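Side-chain contacts in putative MAR1 (PDB 1X9G), which is of unknown function but belongs to the isochorismatase superfamily and has been named a putative ribonuclease: residues Asn41-Ala46 / Pro77-Pro82; Leu142-Gln145 / Asp149-Ala152. All coordinates share one frame; numbering follows the deposited sequence.

Contact 1: residues Asn41-Ala46 / Pro77-Pro82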
loop_
_atom_site.group_PDB
_atom_site.type_symbol
_atom_site.label_atom_id
_atom_site.label_comp_id
_atom_site.label_asym_id
_atom_site.label_seq_id
_atom_site.Cartn_x
_atom_site.Cartn_y
_atom_site.Cartn_z
ATOM N N ASN A 41 0.895 9.034 23.490
ATOM C CA ASN A 41 -0.100 8.085 22.989
ATOM C C ASN A 41 0.319 6.623 23.165
ATOM O O ASN A 41 -0.526 5.762 23.448
ATOM C CB ASN A 41 -0.496 8.399 21.568
ATOM C CG ASN A 41 -1.558 9.482 21.477
ATOM O OD1 ASN A 41 -1.739 10.284 22.393
ATOM N ND2 ASN A 41 -2.252 9.521 20.360
ATOM N N CYS A 42 1.615 6.338 23.015
ATOM C CA CYS A 42 2.129 5.003 23.320
ATOM C C CYS A 42 1.864 4.604 24.775
ATOM O O CYS A 42 1.518 3.451 25.063
ATOM C CB CYS A 42 3.623 4.921 23.049
ATOM S SG CYS A 42 4.032 5.151 21.348
ATOM N N VAL A 43 2.049 5.565 25.688
ATOM C CA VAL A 43 1.805 5.365 27.122
ATOM C C VAL A 43 0.319 5.083 27.337
ATOM O O VAL A 43 -0.052 4.187 28.081
ATOM C CB VAL A 43 2.326 6.603 27.949
ATOM C CG1 VAL A 43 1.932 6.559 29.391
ATOM C CG2 VAL A 43 3.868 6.714 27.852
ATOM N N PHE A 44 -0.519 5.849 26.648
ATOM C CA PHE A 44 -1.962 5.733 26.767
ATOM C C PHE A 44 -2.450 4.341 26.398
ATOM O O PHE A 44 -3.362 3.803 27.052
ATOM C CB PHE A 44 -2.656 6.781 25.884
ATOM C CG PHE A 44 -4.140 6.612 25.812
ATOM C CD1 PHE A 44 -4.969 7.127 26.827
ATOM C CD2 PHE A 44 -4.721 5.894 24.770
ATOM C CE1 PHE A 44 -6.391 6.945 26.781
ATOM C CE2 PHE A 44 -6.128 5.702 24.719
ATOM C CZ PHE A 44 -6.952 6.244 25.721
ATOM N N VAL A 45 -1.848 3.788 25.345
ATOM C CA VAL A 45 -2.217 2.503 24.769
ATOM C C VAL A 45 -1.701 1.422 25.698
ATOM O O VAL A 45 -2.373 0.416 25.915
ATOM C CB VAL A 45 -1.651 2.332 23.292
ATOM C CG1 VAL A 45 -1.710 0.902 22.811
ATOM C CG2 VAL A 45 -2.391 3.216 22.325
ATOM N N ALA A 46 -0.507 1.628 26.231
ATOM C CA ALA A 46 0.076 0.750 27.264
ATOM C C ALA A 46 -0.831 0.633 28.471
ATOM O O ALA A 46 -1.136 -0.484 28.897
ATOM C CB ALA A 46 1.454 1.243 27.699
ATOM N N PRO A 77 7.127 5.931 34.676
ATOM C CA PRO A 77 6.147 5.749 35.765
ATOM C C PRO A 77 4.693 5.898 35.349
ATOM O O PRO A 77 3.847 5.140 35.817
ATOM C CB PRO A 77 6.514 6.861 36.777
ATOM C CG PRO A 77 7.405 7.786 36.053
ATOM C CD PRO A 77 8.122 6.964 35.033
ATOM N N GLU A 78 4.402 6.868 34.489
ATOM C CA GLU A 78 3.035 7.069 34.034
ATOM C C GLU A 78 2.376 5.792 33.427
ATOM O O GLU A 78 1.158 5.741 33.241
ATOM C CB GLU A 78 2.961 8.342 33.163
ATOM C CG GLU A 78 1.788 8.443 32.159
ATOM C CD GLU A 78 0.387 8.635 32.790
ATOM O OE1 GLU A 78 0.116 9.748 33.308
ATOM O OE2 GLU A 78 -0.457 7.699 32.718
ATOM N N ILE A 79 3.150 4.733 33.177
ATOM C CA ILE A 79 2.529 3.418 32.962
ATOM C C ILE A 79 2.364 2.613 34.282
ATOM O O ILE A 79 3.351 2.128 34.882
ATOM C CB ILE A 79 3.239 2.544 31.888
ATOM C CG1 ILE A 79 3.233 3.243 30.528
ATOM C CG2 ILE A 79 2.536 1.180 31.747
ATOM C CD1 ILE A 79 4.437 2.903 29.638
ATOM N N THR A 80 1.104 2.460 34.696
ATOM C CA THR A 80 0.762 1.620 35.820
ATOM C C THR A 80 0.523 0.170 35.424
ATOM O O THR A 80 -0.592 -0.250 35.142
ATOM C CB THR A 80 -0.366 2.201 36.706
ATOM O OG1 THR A 80 -1.065 3.232 36.003
ATOM C CG2 THR A 80 0.266 2.801 38.012
ATOM N N LEU A 81 1.629 -0.565 35.411
ATOM C CA LEU A 81 1.691 -2.005 35.204
ATOM C C LEU A 81 0.683 -2.812 36.018
ATOM O O LEU A 81 0.394 -2.465 37.173
ATOM C CB LEU A 81 3.098 -2.503 35.581
ATOM C CG LEU A 81 4.315 -2.162 34.716
ATOM C CD1 LEU A 81 3.877 -2.071 33.229
ATOM C CD2 LEU A 81 5.038 -0.895 35.197
ATOM N N PRO A 82 0.175 -3.914 35.438
ATOM C CA PRO A 82 -0.627 -4.862 36.209
ATOM C C PRO A 82 0.274 -5.630 37.188
ATOM O O PRO A 82 1.471 -5.779 36.921
ATOM C CB PRO A 82 -1.183 -5.812 35.138
ATOM C CG PRO A 82 -0.829 -5.232 33.824
ATOM C CD PRO A 82 0.335 -4.338 34.040
#

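Contact 2: residues Leu142-Gln145 / Asp149-Ala152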
loop_
_atom_site.group_PDB
_atom_site.type_symbol
_atom_site.label_atom_id
_atom_site.label_comp_id
_atom_site.label_asym_id
_atom_site.label_seq_id
_atom_site.Cartn_x
_atom_site.Cartn_y
_atom_site.Cartn_z
ATOM N N LEU A 142 2.356 2.961 18.605
ATOM C CA LEU A 142 3.710 2.855 18.043
ATOM C C LEU A 142 4.296 4.236 17.747
ATOM O O LEU A 142 3.550 5.222 17.561
ATOM C CB LEU A 142 3.762 1.975 16.792
ATOM C CG LEU A 142 3.179 0.556 16.743
ATOM C CD1 LEU A 142 2.904 0.138 15.274
ATOM C CD2 LEU A 142 3.989 -0.513 17.531
ATOM N N GLY A 143 5.636 4.311 17.781
ATOM C CA GLY A 143 6.365 5.533 17.411
ATOM C C GLY A 143 7.847 5.327 17.092
ATOM O O GLY A 143 8.427 4.308 17.439
ATOM N N SER A 144 8.439 6.309 16.425
ATOM C CA SER A 144 9.863 6.353 16.118
ATOM C C SER A 144 10.293 7.797 16.357
ATOM O O SER A 144 9.452 8.692 16.385
ATOM C CB SER A 144 10.114 5.974 14.660
ATOM O OG SER A 144 10.015 4.564 14.501
ATOM N N GLN A 145 11.585 8.057 16.530
ATOM C CA GLN A 145 12.030 9.462 16.569
ATOM C C GLN A 145 11.767 10.234 15.287
ATOM O O GLN A 145 11.327 11.375 15.350
ATOM C CB GLN A 145 13.484 9.568 16.975
ATOM C CG GLN A 145 13.667 9.337 18.414
ATOM C CD GLN A 145 15.115 9.236 18.797
ATOM O OE1 GLN A 145 15.532 8.233 19.354
ATOM N NE2 GLN A 145 15.899 10.280 18.493
ATOM N N ASP A 149 11.713 6.838 9.136
ATOM C CA ASP A 149 11.993 5.518 9.661
ATOM C C ASP A 149 10.695 4.796 10.025
ATOM O O ASP A 149 10.542 3.628 9.739
ATOM C CB ASP A 149 12.907 5.604 10.894
ATOM C CG ASP A 149 14.316 6.201 10.592
ATOM O OD1 ASP A 149 15.016 5.719 9.702
ATOM O OD2 ASP A 149 14.741 7.118 11.306
ATOM N N PHE A 150 9.777 5.501 10.669
ATOM C CA PHE A 150 8.499 4.916 11.124
ATOM C C PHE A 150 7.685 4.469 9.944
ATOM O O PHE A 150 7.378 3.277 9.806
ATOM C CB PHE A 150 7.712 5.945 11.943
ATOM C CG PHE A 150 6.502 5.396 12.591
ATOM C CD1 PHE A 150 5.217 5.667 12.063
ATOM C CD2 PHE A 150 6.610 4.635 13.731
ATOM C CE1 PHE A 150 4.085 5.170 12.650
ATOM C CE2 PHE A 150 5.468 4.137 14.338
ATOM C CZ PHE A 150 4.198 4.395 13.788
ATOM N N LYS A 151 7.385 5.434 9.070
ATOM C CA LYS A 151 6.503 5.246 7.933
ATOM C C LYS A 151 6.930 4.072 7.055
ATOM O O LYS A 151 6.094 3.328 6.576
ATOM C CB LYS A 151 6.409 6.546 7.110
ATOM C CG LYS A 151 5.511 7.630 7.765
ATOM C CD LYS A 151 5.075 8.791 6.822
ATOM C CE LYS A 151 4.071 8.266 5.701
ATOM N NZ LYS A 151 3.831 9.198 4.476
ATOM N N ALA A 152 8.235 3.901 6.867
ATOM C CA ALA A 152 8.821 2.792 6.103
ATOM C C ALA A 152 8.682 1.430 6.810
ATOM O O ALA A 152 8.263 0.441 6.209
ATOM C CB ALA A 152 10.306 3.108 5.788
#

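Contact 1: residues Asn41-Ala46 / Pro77-Pro82
Val-43 and Ile-79 meet through their branches, the valine reaching out from helix 39-55 and the isoleucine from the loop that follows strand 60-67. Their side chains cross obliquely, so that CG1 of Val-43 rests 3.7 Å from CG1 of Ile-79, and the two alpha carbons are 6.2 Å apart. CG1 of the valine, anti to the backbone N (chi1 172°), is the methyl that meets the loop. The same methyl also meets Glu-78, whose CG lies 3.4 Å from Val-43 CG1, a tight fit. Here the glutamate serves through its aliphatic part: CG, itself opposite the backbone N (chi1 157°), makes the contact, and the bend at chi2 turns only what lies beyond it. About one turn further along the helix, Ala-46 sets its CB 3.9 Å from both CG1 and CD1 of Ile-79. A lone methyl suits this place, since it lets the longer isoleucine branch lie close against the helix. Asn-47, next along, hydrogen-bonds Glu-78 O through ND2 and Thr-80 N through OD1, gripping the loop backbone on both sides of Ile-79, and Arg-51 NH2 hydrogen-bonds Thr-80 O. The chemistry thus divides the labour: the buried Val-43, Ala-46 and Ile-79 join by apolar packing, which is weakly directional, while neighbouring polar side chains of the same helix probably set where the loop backbone lies.

Contact 2: residues Leu142-Gln145 / Asp149-Ala152
The ring of Phe-150 presents its edge to two side chains: Leu-142 CB and Ser-144 OG both lie in its plane, with CB 3.7 Å from CE2 and OG 3.5 Å from CD2. Between them the ring comes up obliquely against the main chain of Gly-143, whose N is 3.5 Å from Phe-150 CE2. Phe-150 reaches back to the end of the strand before it, its CG set anti to the backbone N (chi1 -172°). This is the turn of a beta-alpha-beta unit in the parallel sheet: strand 134-143 ends, a short connection follows, and helix 147-158 starts back toward strand 164-167. Beyond the ring, Ser-144 also packs its CB 3.6 Å from Phe-150 CB, its small side chain fitting where the CA atoms of Ser-144 and Phe-150 are only 5.4 Å apart. Ser-144 OG is hydrogen-bonded to His-118 ND1, on helix 117-130; it meets the ring edge without a hydrogen bond to it. Leu-142 leans on Ile-121 of that helix as well. Asp-149, just before the phenylalanine, joins its OD1 in a hydrogen bond with Thr-168 OG1 of the second subunit, bringing this helix start to a subunit interface.

How the contacts relate
The contacts follow one another in series along the chain, contact 1 closing before contact 2 opens, and their centres lie 19 Å apart. Both belong to the isochorismatase domain and are built on the same parallel sheet. Contact 1 fastens helix 39-55 to the loop before outermost strand 86-90; contact 2 joins strand 134-143 to the helix leading to strand 164-167, outermost at the opposite edge. They meet directly where Cys-42 SG packs 3.7 Å from Leu-142 C. Helix 39-55 thus touches both the loop of contact 1 and the strand end of contact 2, tying the two halves of the sheet together. Contact 2 also borders the second subunit, whereas contact 1 stays within its own chain.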